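Tetraacyldisaccharide 4'-kinase (Aquifex aeolicus, PDB 4ITM) probably transfers the gamma-phosphate of ATP to the 4'-position of a tetraacyldisaccharide 1-phosphate, forming lipid IVA in lipid A biosynthesis. Local coordinates at residues Tyr275-Lys280 / Glu289-Leu294; Glu207-Leu212 / Asn295-Leu300; Phe54-Ala59 / Ala105-His110; Val67-Arg72 / Pro109-Val114. One frame throughout, in Å; residues are numbered along the deposited sequence.

Overall arrangement
Along the chain, contact 3 opens first, then contact 4, and the two end on the same residues, Pro109 and His110; contact 2 opens next and closes last, with both segments of contact 1 between its own. Contacts 3 and 4, with centres about 8 Å apart, belong to the P-loop core: helix 51-61 runs into strand 67-71, and helix 99-107 into strand 112-115. Contacts 1 and 2, centres about 14 Å apart, both use strand 291-300, flanked by strands 275-277 and 201-212. Contact 2 touches contact 3 (about 12 Å between centres), whereas contacts 1 and 4, centres about 23 Å apart, do not touch. ATP touches contacts 1, 2 and 3, so the nucleotide sits where helix 51-61 faces strand 291-300.

Contact 1: residues Tyr275-Lys280 / Glu289-Leu294; sequences YLTTPK and ENVFAL. With ATP (adenosine-5'-triphosphate), chain B.
Strands 275-277 and 291-294 run parallel, their short axes approaching to 4.5 Å at 42°, with Tyr275 opposite Val291 and Leu276 opposite Phe292. They are the two strands of a beta-alpha-beta unit whose connection contains the short helix 279-282. Three backbone bonds alternate across the pair: Tyr275 N to Asn290 O (2.8 Å), Phe292 N to Tyr275 O, and Thr277 N to Phe292 O. Thereafter the strands part, Thr277 O lying 4.2 Å from Leu294 N, and a water donates to the former and accepts from the latter. The Tyr275 ring and the Asn290 amide lie side by side, pointing the same way with planes 77° apart, and Asn290 ND2 comes 3.6 Å from Tyr275 CE1. With CG beside its own backbone N (chi1 -63°), the ring puts its edge to Asn290 O, and its hydroxyl pairs with Glu270 N; Asn290 ND2 is hydrogen-bonded to Glu273 O. A leucine in place of Tyr275 would probably leave Glu270 N without that mate and the Asn290 amide without its flanking ring. On the same face Thr277 CG2 meets Val291 CG1 at 3.8 Å, while OG1 bonds Phe232 O. The opposite face carries Leu276 CD2, 3.8 Å from Phe292 CB. At the nucleotide end, Pro279 CG stands 3.9 Å from Ala293 CB and 3.7 Å from N3 of the ATP adenine.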
# COMPACT_ATOMS: atom_id res chain seq x y z
N TYR A 275 1.27 -18.92 -16.33
CA TYR A 275 0.34 -18.55 -15.27
C TYR A 275 0.36 -17.07 -14.98
O TYR A 275 1.40 -16.42 -15.06
CB TYR A 275 0.64 -19.32 -13.99
CG TYR A 275 0.49 -20.82 -14.13
CD1 TYR A 275 1.50 -21.58 -14.72
CD2 TYR A 275 -0.66 -21.46 -13.70
CE1 TYR A 275 1.36 -22.96 -14.86
CE2 TYR A 275 -0.81 -22.83 -13.84
CZ TYR A 275 0.21 -23.58 -14.42
OH TYR A 275 0.08 -24.93 -14.56
N LEU A 276 -0.82 -16.53 -14.67
CA LEU A 276 -0.95 -15.15 -14.21
C LEU A 276 -1.58 -15.18 -12.83
O LEU A 276 -2.53 -15.91 -12.59
CB LEU A 276 -1.81 -14.32 -15.15
CG LEU A 276 -1.24 -14.01 -16.53
CD1 LEU A 276 -2.14 -13.01 -17.24
CD2 LEU A 276 0.17 -13.47 -16.40
N THR A 277 -1.04 -14.38 -11.93
CA THR A 277 -1.62 -14.27 -10.60
C THR A 277 -1.38 -12.85 -10.05
O THR A 277 -0.86 -11.98 -10.76
CB THR A 277 -1.06 -15.37 -9.67
OG1 THR A 277 -1.76 -15.36 -8.42
CG2 THR A 277 0.45 -15.20 -9.44
N THR A 278 -1.76 -12.62 -8.80
CA THR A 278 -1.59 -11.30 -8.18
C THR A 278 -0.20 -11.16 -7.60
O THR A 278 0.45 -12.17 -7.30
CB THR A 278 -2.60 -11.06 -7.03
OG1 THR A 278 -2.25 -11.88 -5.91
CG2 THR A 278 -4.03 -11.38 -7.47
N PRO A 279 0.29 -9.92 -7.47
CA PRO A 279 1.62 -9.77 -6.85
C PRO A 279 1.66 -10.33 -5.43
O PRO A 279 2.70 -10.83 -5.02
CB PRO A 279 1.83 -8.25 -6.89
CG PRO A 279 1.07 -7.82 -8.12
CD PRO A 279 -0.18 -8.67 -8.08
N LYS A 280 0.54 -10.28 -4.70
CA LYS A 280 0.48 -10.85 -3.35
C LYS A 280 0.64 -12.36 -3.36
O LYS A 280 1.14 -12.95 -2.39
CB LYS A 280 -0.82 -10.46 -2.64
CG LYS A 280 -0.77 -9.13 -1.92
CD LYS A 280 -2.02 -8.85 -1.07
CE LYS A 280 -3.30 -8.82 -1.90
NZ LYS A 280 -4.48 -8.38 -1.10
N GLU A 289 9.43 -19.93 -13.10
CA GLU A 289 9.68 -18.96 -14.16
C GLU A 289 8.54 -18.86 -15.17
O GLU A 289 8.64 -18.12 -16.16
CB GLU A 289 11.01 -19.26 -14.83
CG GLU A 289 12.21 -18.78 -14.02
CD GLU A 289 13.34 -19.78 -13.98
OE1 GLU A 289 14.07 -19.81 -12.96
OE2 GLU A 289 13.52 -20.52 -14.97
N ASN A 290 7.46 -19.60 -14.94
CA ASN A 290 6.31 -19.49 -15.83
C ASN A 290 5.08 -18.91 -15.11
O ASN A 290 3.94 -19.12 -15.54
CB ASN A 290 5.99 -20.85 -16.44
CG ASN A 290 5.61 -21.90 -15.40
OD1 ASN A 290 5.99 -21.79 -14.23
ND2 ASN A 290 4.87 -22.92 -15.83
N VAL A 291 5.33 -18.19 -14.02
CA VAL A 291 4.28 -17.51 -13.26
C VAL A 291 4.56 -16.01 -13.24
O VAL A 291 5.68 -15.59 -12.91
CB VAL A 291 4.19 -18.02 -11.82
CG1 VAL A 291 3.02 -17.39 -11.09
CG2 VAL A 291 4.07 -19.55 -11.81
N PHE A 292 3.55 -15.22 -13.61
CA PHE A 292 3.71 -13.77 -13.76
C PHE A 292 2.57 -13.01 -13.09
O PHE A 292 1.52 -13.59 -12.79
CB PHE A 292 3.78 -13.35 -15.24
CG PHE A 292 4.83 -14.09 -16.04
CD1 PHE A 292 4.57 -15.37 -16.53
CD2 PHE A 292 6.07 -13.51 -16.31
CE1 PHE A 292 5.54 -16.06 -17.27
CE2 PHE A 292 7.03 -14.20 -17.05
CZ PHE A 292 6.76 -15.47 -17.52
N ALA A 293 2.79 -11.72 -12.84
CA ALA A 293 1.76 -10.82 -12.35
C ALA A 293 1.71 -9.62 -13.27
O ALA A 293 2.63 -9.41 -14.06
CB ALA A 293 2.04 -10.38 -10.91
N LEU A 294 0.63 -8.85 -13.18
CA LEU A 294 0.48 -7.64 -13.99
C LEU A 294 1.13 -6.48 -13.26
O LEU A 294 1.02 -6.37 -12.05
CB LEU A 294 -1.01 -7.32 -14.20
CG LEU A 294 -1.94 -8.41 -14.76
CD1 LEU A 294 -3.37 -7.92 -14.73
CD2 LEU A 294 -1.54 -8.79 -16.16
PG ATP B . -3.41 -1.87 -1.25
O1G ATP B . -4.23 -1.25 -0.15
O2G ATP B . -2.12 -1.17 -1.59
O3G ATP B . -3.26 -3.37 -1.14
PB ATP B . -5.85 -1.87 -2.77
O1B ATP B . -6.58 -0.54 -2.68
O2B ATP B . -6.32 -2.99 -1.89
O3B ATP B . -4.26 -1.68 -2.61
PA ATP B . -5.35 -1.76 -5.64
O1A ATP B . -6.55 -1.89 -6.53
O2A ATP B . -4.70 -0.41 -5.50
O3A ATP B . -5.91 -2.41 -4.27
O5' ATP B . -4.23 -2.83 -6.13
C5' ATP B . -4.45 -4.23 -5.90
C4' ATP B . -3.17 -4.97 -5.51
O4' ATP B . -2.22 -5.01 -6.59
C3' ATP B . -2.45 -4.32 -4.33
O3' ATP B . -2.95 -4.84 -3.09
C2' ATP B . -0.98 -4.62 -4.60
O2' ATP B . -0.61 -5.93 -4.16
C1' ATP B . -0.90 -4.71 -6.12
N9 ATP B . -0.54 -3.43 -6.76
C8 ATP B . -0.85 -2.19 -6.33
N7 ATP B . -0.40 -1.25 -7.18
C5 ATP B . 0.21 -1.90 -8.20
C6 ATP B . 0.90 -1.50 -9.45
N6 ATP B . 1.03 -0.19 -9.78
N1 ATP B . 1.39 -2.49 -10.23
C2 ATP B . 1.25 -3.80 -9.91
N3 ATP B . 0.64 -4.24 -8.80
C4 ATP B . 0.10 -3.34 -7.93
O HOH W 1 -1.46 -9.46 -11.47

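Contact 2: residues Glu207-Leu212 / Asn295-Leu300; sequences EFCCLL and NFKVKL. With ATP (adenosine-5'-triphosphate), chain B.
The Phe208 ring turns its edge, at CD1, over one face of Phe296 in a T-shaped stack, with centroids 5.7 Å apart and planes at 71°. Beneath the stack these residues form a non-hydrogen-bonded antiparallel pair, followed by a classic beta bulge. There Asn295 O accepts from Cys209 N at 3.0 Å and, weakly, from Cys210 N, which also lies over the centre of the Phe208 ring, while Asn295 N returns a 2.6 Å bond to Cys210 O. The Asn295 side chain swings away from its own N (chi1 -179°) into the bulge, where ND2 donates to Cys210 SG at 3.2 Å, the sulfur 17° out of the amide plane. Its CB rests 3.6 Å from Leu212 CG. A glycine at Asn295 would probably deprive the Cys210 sulfur of its N-H donor and open a gap beside Leu212. Farther along, Glu207 and Lys297 exchange two backbone bonds, and Lys299 NZ meets Glu207 OE1 at 2.8 Å in an exposed salt bridge, on the syn side but clearly out of the carboxylate plane. In its non-hydrogen-bonded pair with Phe208, Phe296 keeps N and O turned away from strand 201-212, and both go to the nucleotide: Phe296 N donates to ATP N1 (3.0 Å) and Phe296 O accepts from ATP N6 (2.7 Å). This donor-acceptor pattern matches adenine and would probably disfavour guanine, which presents the reverse pair.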
# COMPACT_ATOMS: atom_id res chain seq x y z
N GLU A 207 -2.17 2.56 -15.09
CA GLU A 207 -2.25 2.09 -16.47
C GLU A 207 -1.36 0.87 -16.67
O GLU A 207 -0.23 0.82 -16.18
CB GLU A 207 -1.84 3.20 -17.45
CG GLU A 207 -2.76 4.40 -17.45
CD GLU A 207 -2.21 5.55 -18.28
OE1 GLU A 207 -1.02 5.51 -18.66
OE2 GLU A 207 -2.97 6.50 -18.55
N PHE A 208 -1.88 -0.11 -17.39
CA PHE A 208 -1.15 -1.34 -17.63
C PHE A 208 0.18 -1.08 -18.35
O PHE A 208 0.23 -0.37 -19.35
CB PHE A 208 -1.99 -2.33 -18.43
CG PHE A 208 -1.32 -3.64 -18.63
CD1 PHE A 208 -1.07 -4.48 -17.56
CD2 PHE A 208 -0.93 -4.04 -19.90
CE1 PHE A 208 -0.43 -5.69 -17.74
CE2 PHE A 208 -0.29 -5.26 -20.09
CZ PHE A 208 -0.04 -6.09 -19.01
N CYS A 209 1.26 -1.62 -17.80
CA CYS A 209 2.57 -1.45 -18.41
C CYS A 209 3.17 -2.76 -18.92
O CYS A 209 3.54 -2.86 -20.08
CB CYS A 209 3.52 -0.77 -17.41
SG CYS A 209 5.27 -1.13 -17.63
N CYS A 210 3.27 -3.75 -18.04
CA CYS A 210 4.02 -4.97 -18.32
C CYS A 210 3.66 -6.09 -17.34
O CYS A 210 2.93 -5.87 -16.39
CB CYS A 210 5.53 -4.72 -18.35
SG CYS A 210 6.20 -3.93 -16.88
N LEU A 211 4.12 -7.30 -17.61
CA LEU A 211 4.21 -8.36 -16.60
C LEU A 211 5.34 -8.20 -15.58
O LEU A 211 6.36 -7.59 -15.86
CB LEU A 211 4.28 -9.74 -17.26
CG LEU A 211 3.30 -9.97 -18.41
CD1 LEU A 211 3.46 -11.37 -18.99
CD2 LEU A 211 1.87 -9.73 -17.95
N LEU A 212 5.14 -8.77 -14.40
CA LEU A 212 6.23 -9.02 -13.47
C LEU A 212 6.52 -10.52 -13.45
O LEU A 212 5.61 -11.32 -13.31
CB LEU A 212 5.88 -8.51 -12.08
CG LEU A 212 5.72 -7.00 -11.94
CD1 LEU A 212 5.01 -6.67 -10.65
CD2 LEU A 212 7.11 -6.28 -12.01
N ASN A 295 1.80 -5.63 -14.02
CA ASN A 295 2.44 -4.45 -13.48
C ASN A 295 1.77 -3.21 -14.06
O ASN A 295 1.54 -3.14 -15.27
CB ASN A 295 3.94 -4.46 -13.82
CG ASN A 295 4.69 -3.27 -13.27
OD1 ASN A 295 4.62 -2.96 -12.08
ND2 ASN A 295 5.39 -2.57 -14.14
N PHE A 296 1.42 -2.24 -13.21
CA PHE A 296 0.76 -1.02 -13.65
C PHE A 296 1.60 0.21 -13.34
O PHE A 296 2.13 0.34 -12.23
CB PHE A 296 -0.61 -0.87 -12.98
CG PHE A 296 -1.61 -1.90 -13.40
CD1 PHE A 296 -1.66 -3.14 -12.77
CD2 PHE A 296 -2.51 -1.64 -14.43
CE1 PHE A 296 -2.57 -4.09 -13.16
CE2 PHE A 296 -3.43 -2.59 -14.82
CZ PHE A 296 -3.46 -3.82 -14.19
N LYS A 297 1.71 1.11 -14.32
CA LYS A 297 2.31 2.42 -14.09
C LYS A 297 1.35 3.23 -13.24
O LYS A 297 0.13 3.10 -13.37
CB LYS A 297 2.55 3.16 -15.41
CG LYS A 297 3.59 2.54 -16.34
CD LYS A 297 3.74 3.35 -17.64
CE LYS A 297 4.72 2.72 -18.63
NZ LYS A 297 6.11 2.62 -18.10
N VAL A 298 1.90 4.05 -12.36
CA VAL A 298 1.08 4.89 -11.49
C VAL A 298 1.30 6.36 -11.83
O VAL A 298 2.45 6.82 -11.87
CB VAL A 298 1.40 4.65 -10.02
CG1 VAL A 298 0.45 5.46 -9.12
CG2 VAL A 298 1.31 3.17 -9.72
N LYS A 299 0.22 7.08 -12.10
CA LYS A 299 0.32 8.49 -12.48
C LYS A 299 -0.58 9.42 -11.66
O LYS A 299 -1.69 9.05 -11.28
CB LYS A 299 0.02 8.67 -13.98
CG LYS A 299 0.96 7.92 -14.90
CD LYS A 299 0.55 8.09 -16.36
CE LYS A 299 1.49 7.32 -17.29
NZ LYS A 299 1.07 7.41 -18.72
N LEU A 300 -0.10 10.63 -11.41
CA LEU A 300 -0.88 11.66 -10.75
C LEU A 300 -1.13 12.83 -11.70
O LEU A 300 -0.21 13.38 -12.30
CB LEU A 300 -0.19 12.15 -9.47
CG LEU A 300 -0.84 11.72 -8.15
CD1 LEU A 300 -0.66 10.21 -7.92
CD2 LEU A 300 -0.23 12.52 -7.01
PG ATP B . -3.41 -1.87 -1.25
O1G ATP B . -4.23 -1.25 -0.15
O2G ATP B . -2.12 -1.17 -1.59
O3G ATP B . -3.26 -3.37 -1.14
PB ATP B . -5.85 -1.87 -2.77
O1B ATP B . -6.58 -0.54 -2.68
O2B ATP B . -6.32 -2.99 -1.89
O3B ATP B . -4.26 -1.68 -2.61
PA ATP B . -5.35 -1.76 -5.64
O1A ATP B . -6.55 -1.89 -6.53
O2A ATP B . -4.70 -0.41 -5.50
O3A ATP B . -5.91 -2.41 -4.27
O5' ATP B . -4.23 -2.83 -6.13
C5' ATP B . -4.45 -4.23 -5.90
C4' ATP B . -3.17 -4.97 -5.51
O4' ATP B . -2.22 -5.01 -6.59
C3' ATP B . -2.45 -4.32 -4.33
O3' ATP B . -2.95 -4.84 -3.09
C2' ATP B . -0.98 -4.62 -4.60
O2' ATP B . -0.61 -5.93 -4.16
C1' ATP B . -0.90 -4.71 -6.12
N9 ATP B . -0.54 -3.43 -6.76
C8 ATP B . -0.85 -2.19 -6.33
N7 ATP B . -0.40 -1.25 -7.18
C5 ATP B . 0.21 -1.90 -8.20
C6 ATP B . 0.90 -1.50 -9.45
N6 ATP B . 1.03 -0.19 -9.78
N1 ATP B . 1.39 -2.49 -10.23
C2 ATP B . 1.25 -3.80 -9.91
N3 ATP B . 0.64 -4.24 -8.80
C4 ATP B . 0.10 -3.34 -7.93

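Contact 3: residues Phe54-Ala59 / Ala105-His110; sequences FVMYLA and AKLLPH. With ATP (adenosine-5'-triphosphate), chain B.
Leu108 wedges its two methyls against helix 51-61. CD1 meets Ala59 CB at 3.8 Å and Val55 CG1 at 3.9 Å, and CD2 rests 4.0 Å from Met56 CA, so three residues of adjoining helical turns receive one isobutyl group. Beside it, Leu107 CD1 approaches Met56 SD at 4.1 Å. The methionine then bends at its last torsion (chi3 70°), which places SD and CE both over a face of the ATP adenine, CE 3.5 Å from N6 and SD 3.7 Å from C6. Every contact between the two segments is between apolar side chains or involves the Met56 backbone carbon. In this P-loop fold, helix 51-61 begins within the predicted ATP-binding stretch Ser45-Thr52, the P-loop, and Met56 lies about one turn past its end. Leu108 is where helix 99-107 gives way: its phi and psi (-131° and 79°) are no longer helical. A second shell sets both sides. Leu107 packs on Phe216 and, through CD2, on Leu212 of strand 201-212; Met56 leans on Asn295. Behind the helix, Phe54 and Leu58 lie on Val41 of strand 38-43, and the Tyr57 hydroxyl is hydrogen-bonded to Glu303.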
# COMPACT_ATOMS: atom_id res chain seq x y z
N PHE A 54 0.40 4.21 -4.70
CA PHE A 54 0.88 5.54 -4.38
C PHE A 54 2.28 5.53 -3.77
O PHE A 54 3.07 6.44 -4.01
CB PHE A 54 -0.08 6.35 -3.51
CG PHE A 54 0.38 7.76 -3.32
CD1 PHE A 54 0.26 8.67 -4.36
CD2 PHE A 54 1.02 8.14 -2.15
CE1 PHE A 54 0.73 9.97 -4.23
CE2 PHE A 54 1.50 9.44 -2.00
CZ PHE A 54 1.35 10.36 -3.04
N VAL A 55 2.59 4.50 -2.99
CA VAL A 55 3.94 4.38 -2.48
C VAL A 55 4.92 4.14 -3.64
O VAL A 55 6.01 4.71 -3.67
CB VAL A 55 4.06 3.31 -1.36
CG1 VAL A 55 5.52 3.11 -0.96
CG2 VAL A 55 3.23 3.73 -0.13
N MET A 56 4.52 3.33 -4.62
CA MET A 56 5.36 3.12 -5.81
C MET A 56 5.63 4.45 -6.52
O MET A 56 6.77 4.77 -6.86
CB MET A 56 4.72 2.10 -6.77
CG MET A 56 4.67 0.67 -6.22
SD MET A 56 3.53 -0.42 -7.09
CE MET A 56 4.37 -0.63 -8.68
N TYR A 57 4.57 5.22 -6.71
CA TYR A 57 4.67 6.51 -7.37
C TYR A 57 5.56 7.46 -6.57
O TYR A 57 6.39 8.18 -7.12
CB TYR A 57 3.28 7.11 -7.53
CG TYR A 57 3.28 8.59 -7.83
CD1 TYR A 57 3.32 9.05 -9.15
CD2 TYR A 57 3.23 9.54 -6.81
CE1 TYR A 57 3.32 10.41 -9.43
CE2 TYR A 57 3.24 10.89 -7.07
CZ TYR A 57 3.28 11.32 -8.38
OH TYR A 57 3.28 12.67 -8.65
N LEU A 58 5.39 7.44 -5.26
CA LEU A 58 6.08 8.38 -4.38
C LEU A 58 7.58 8.06 -4.35
O LEU A 58 8.42 8.95 -4.41
CB LEU A 58 5.47 8.31 -2.97
CG LEU A 58 5.86 9.41 -1.99
CD1 LEU A 58 5.42 10.75 -2.57
CD2 LEU A 58 5.25 9.17 -0.60
N ALA A 59 7.89 6.77 -4.26
CA ALA A 59 9.27 6.29 -4.31
C ALA A 59 9.95 6.69 -5.61
O ALA A 59 11.12 7.06 -5.61
CB ALA A 59 9.32 4.78 -4.13
N ALA A 105 8.80 -4.36 -0.66
CA ALA A 105 10.22 -4.48 -0.93
C ALA A 105 10.48 -5.07 -2.34
O ALA A 105 11.43 -4.69 -3.01
CB ALA A 105 10.89 -5.33 0.15
N LYS A 106 9.61 -5.98 -2.78
CA LYS A 106 9.78 -6.56 -4.11
C LYS A 106 9.30 -5.61 -5.20
O LYS A 106 9.87 -5.57 -6.28
CB LYS A 106 9.06 -7.90 -4.24
CG LYS A 106 9.76 -9.04 -3.49
CD LYS A 106 11.08 -9.44 -4.15
CE LYS A 106 11.62 -10.71 -3.51
NZ LYS A 106 12.94 -11.16 -4.05
N LEU A 107 8.25 -4.84 -4.91
CA LEU A 107 7.75 -3.86 -5.86
C LEU A 107 8.69 -2.64 -5.99
O LEU A 107 8.64 -1.92 -6.98
CB LEU A 107 6.33 -3.43 -5.51
CG LEU A 107 5.32 -4.53 -5.84
CD1 LEU A 107 3.91 -4.16 -5.41
CD2 LEU A 107 5.36 -4.82 -7.34
N LEU A 108 9.56 -2.44 -4.99
CA LEU A 108 10.47 -1.29 -4.97
C LEU A 108 11.91 -1.69 -4.67
O LEU A 108 12.39 -1.52 -3.53
CB LEU A 108 9.98 -0.25 -3.96
CG LEU A 108 8.66 0.41 -4.33
CD1 LEU A 108 8.16 1.32 -3.25
CD2 LEU A 108 8.82 1.20 -5.63
N PRO A 109 12.62 -2.21 -5.69
CA PRO A 109 13.98 -2.75 -5.53
C PRO A 109 15.06 -1.69 -5.31
O PRO A 109 16.23 -2.04 -5.21
CB PRO A 109 14.21 -3.51 -6.85
CG PRO A 109 13.32 -2.81 -7.83
CD PRO A 109 12.11 -2.41 -7.06
N HIS A 110 14.70 -0.42 -5.23
CA HIS A 110 15.69 0.61 -4.92
C HIS A 110 15.57 1.15 -3.49
O HIS A 110 16.41 1.92 -3.07
CB HIS A 110 15.64 1.76 -5.92
CG HIS A 110 16.00 1.37 -7.32
ND1 HIS A 110 17.22 0.81 -7.64
CD2 HIS A 110 15.29 1.43 -8.47
CE1 HIS A 110 17.25 0.56 -8.94
NE2 HIS A 110 16.10 0.92 -9.47
PG ATP B . -3.41 -1.87 -1.25
O1G ATP B . -4.23 -1.25 -0.15
O2G ATP B . -2.12 -1.17 -1.59
O3G ATP B . -3.26 -3.37 -1.14
PB ATP B . -5.85 -1.87 -2.77
O1B ATP B . -6.58 -0.54 -2.68
O2B ATP B . -6.32 -2.99 -1.89
O3B ATP B . -4.26 -1.68 -2.61
PA ATP B . -5.35 -1.76 -5.64
O1A ATP B . -6.55 -1.89 -6.53
O2A ATP B . -4.70 -0.41 -5.50
O3A ATP B . -5.91 -2.41 -4.27
O5' ATP B . -4.23 -2.83 -6.13
C5' ATP B . -4.45 -4.23 -5.90
C4' ATP B . -3.17 -4.97 -5.51
O4' ATP B . -2.22 -5.01 -6.59
C3' ATP B . -2.45 -4.32 -4.33
O3' ATP B . -2.95 -4.84 -3.09
C2' ATP B . -0.98 -4.62 -4.60
O2' ATP B . -0.61 -5.93 -4.16
C1' ATP B . -0.90 -4.71 -6.12
N9 ATP B . -0.54 -3.43 -6.76
C8 ATP B . -0.85 -2.19 -6.33
N7 ATP B . -0.40 -1.25 -7.18
C5 ATP B . 0.21 -1.90 -8.20
C6 ATP B . 0.90 -1.50 -9.45
N6 ATP B . 1.03 -0.19 -9.78
N1 ATP B . 1.39 -2.49 -10.23
C2 ATP B . 1.25 -3.80 -9.91
N3 ATP B . 0.64 -4.24 -8.80
C4 ATP B . 0.10 -3.34 -7.93

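Contact 4: residues Val67-Arg72 / Pro109-Val114; sequences VCILSR and PHVSVV
The flat groups that meet are the peptide units of strands 67-71 and 112-114, parallel at 23° and joined edge to edge. Cys68, Leu70, Ser112 and Val114 project from one face of this pair, Ile69 and Val113 from the other. At the edges four backbone bonds alternate: Ser112 N to Val67 O, Ile69 N to Ser112 O, Val114 N to Ile69 O and Ser71 N to Val114 O. The third is nearly straight, 175° at the hydrogen, with N and O 2.8 Å apart. On the first face Cys68 holds SG away from its own N, on the carbonyl side, which brings the sulfur 3.8 Å from Val114 CG2 and equally near Ser112 CB. Leu70 and Val114 lie side by side, CD2 to CB 3.9 Å, and Ala126 of helix 119-129 packs on Cys68 and Val114. Ile69 CG1 also meets Val111 CG2 at 4.0 Å, and on the Ile69-Val113 face Met104 and Ala105 of helix 99-107 adjoin. Strand 67-71 also bonds to strand 134-137 on its far edge, as expected inside the parallel core of a P-loop domain. Before the pairing begins, a water spans the gap, accepting from Val67 N (2.7 Å) and donating to His110 O (2.8 Å). The chemistry thus divides: four N-H groups find carbonyl partners along the seam, and Ser112 OG bonds Tyr87 N, which leaves chiefly hydrocarbon and sulfur for the helices to pack against.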
# COMPACT_ATOMS: atom_id res chain seq x y z
N VAL A 67 15.84 6.09 0.06
CA VAL A 67 14.48 5.97 0.62
C VAL A 67 14.31 4.74 1.51
O VAL A 67 14.80 3.66 1.21
CB VAL A 67 13.43 5.94 -0.51
CG1 VAL A 67 12.02 5.73 0.07
CG2 VAL A 67 13.51 7.21 -1.38
N CYS A 68 13.61 4.92 2.63
CA CYS A 68 13.27 3.80 3.48
C CYS A 68 11.79 3.84 3.84
O CYS A 68 11.30 4.87 4.34
CB CYS A 68 14.13 3.83 4.74
SG CYS A 68 13.92 2.39 5.80
N ILE A 69 11.08 2.75 3.58
CA ILE A 69 9.67 2.63 3.96
C ILE A 69 9.59 2.16 5.40
O ILE A 69 10.27 1.20 5.78
CB ILE A 69 8.90 1.60 3.10
CG1 ILE A 69 9.05 1.87 1.59
CG2 ILE A 69 7.42 1.48 3.54
CD1 ILE A 69 8.98 3.30 1.20
N LEU A 70 8.76 2.82 6.20
CA LEU A 70 8.49 2.36 7.56
C LEU A 70 7.10 1.76 7.58
O LEU A 70 6.09 2.48 7.50
CB LEU A 70 8.62 3.50 8.60
CG LEU A 70 10.01 4.15 8.68
CD1 LEU A 70 10.06 5.30 9.71
CD2 LEU A 70 11.09 3.10 8.99
N SER A 71 7.06 0.44 7.66
CA SER A 71 5.80 -0.28 7.64
C SER A 71 5.49 -0.88 9.01
O SER A 71 6.40 -1.20 9.77
CB SER A 71 5.82 -1.40 6.59
OG SER A 71 4.73 -2.28 6.78
N ARG A 72 4.21 -1.01 9.30
CA ARG A 72 3.76 -1.57 10.56
C ARG A 72 4.17 -3.02 10.68
O ARG A 72 4.55 -3.49 11.76
CB ARG A 72 2.23 -1.46 10.66
CG ARG A 72 1.67 -1.94 11.99
CD ARG A 72 0.19 -1.64 12.09
NE ARG A 72 -0.29 -1.80 13.46
CZ ARG A 72 -1.56 -1.63 13.84
NH1 ARG A 72 -1.90 -1.80 15.10
NH2 ARG A 72 -2.48 -1.29 12.95
N PRO A 109 12.62 -2.21 -5.69
CA PRO A 109 13.98 -2.75 -5.53
C PRO A 109 15.06 -1.69 -5.31
O PRO A 109 16.23 -2.04 -5.21
CB PRO A 109 14.21 -3.51 -6.85
CG PRO A 109 13.32 -2.81 -7.83
CD PRO A 109 12.11 -2.41 -7.06
N HIS A 110 14.70 -0.42 -5.23
CA HIS A 110 15.69 0.61 -4.92
C HIS A 110 15.57 1.15 -3.49
O HIS A 110 16.41 1.92 -3.07
CB HIS A 110 15.64 1.76 -5.92
CG HIS A 110 16.00 1.37 -7.32
ND1 HIS A 110 17.22 0.81 -7.64
CD2 HIS A 110 15.29 1.43 -8.47
CE1 HIS A 110 17.25 0.56 -8.94
NE2 HIS A 110 16.10 0.92 -9.47
N VAL A 111 14.52 0.77 -2.77
CA VAL A 111 14.29 1.35 -1.44
C VAL A 111 14.47 0.32 -0.33
O VAL A 111 14.35 -0.88 -0.54
CB VAL A 111 12.87 1.96 -1.32
CG1 VAL A 111 12.49 2.71 -2.58
CG2 VAL A 111 11.84 0.89 -1.03
N SER A 112 14.75 0.81 0.88
CA SER A 112 14.77 -0.06 2.05
C SER A 112 13.38 -0.17 2.63
O SER A 112 12.53 0.71 2.41
CB SER A 112 15.73 0.48 3.11
OG SER A 112 17.07 0.41 2.67
N VAL A 113 13.14 -1.24 3.37
CA VAL A 113 11.88 -1.42 4.08
C VAL A 113 12.15 -1.91 5.50
O VAL A 113 12.86 -2.90 5.69
CB VAL A 113 10.96 -2.43 3.37
CG1 VAL A 113 9.65 -2.59 4.14
CG2 VAL A 113 10.66 -1.98 1.95
N VAL A 114 11.58 -1.21 6.48
CA VAL A 114 11.68 -1.61 7.88
C VAL A 114 10.30 -1.87 8.49
O VAL A 114 9.38 -1.05 8.37
CB VAL A 114 12.39 -0.54 8.73
CG1 VAL A 114 12.22 -0.85 10.23
CG2 VAL A 114 13.86 -0.44 8.35
O HOH W 2 16.33 4.58 -2.08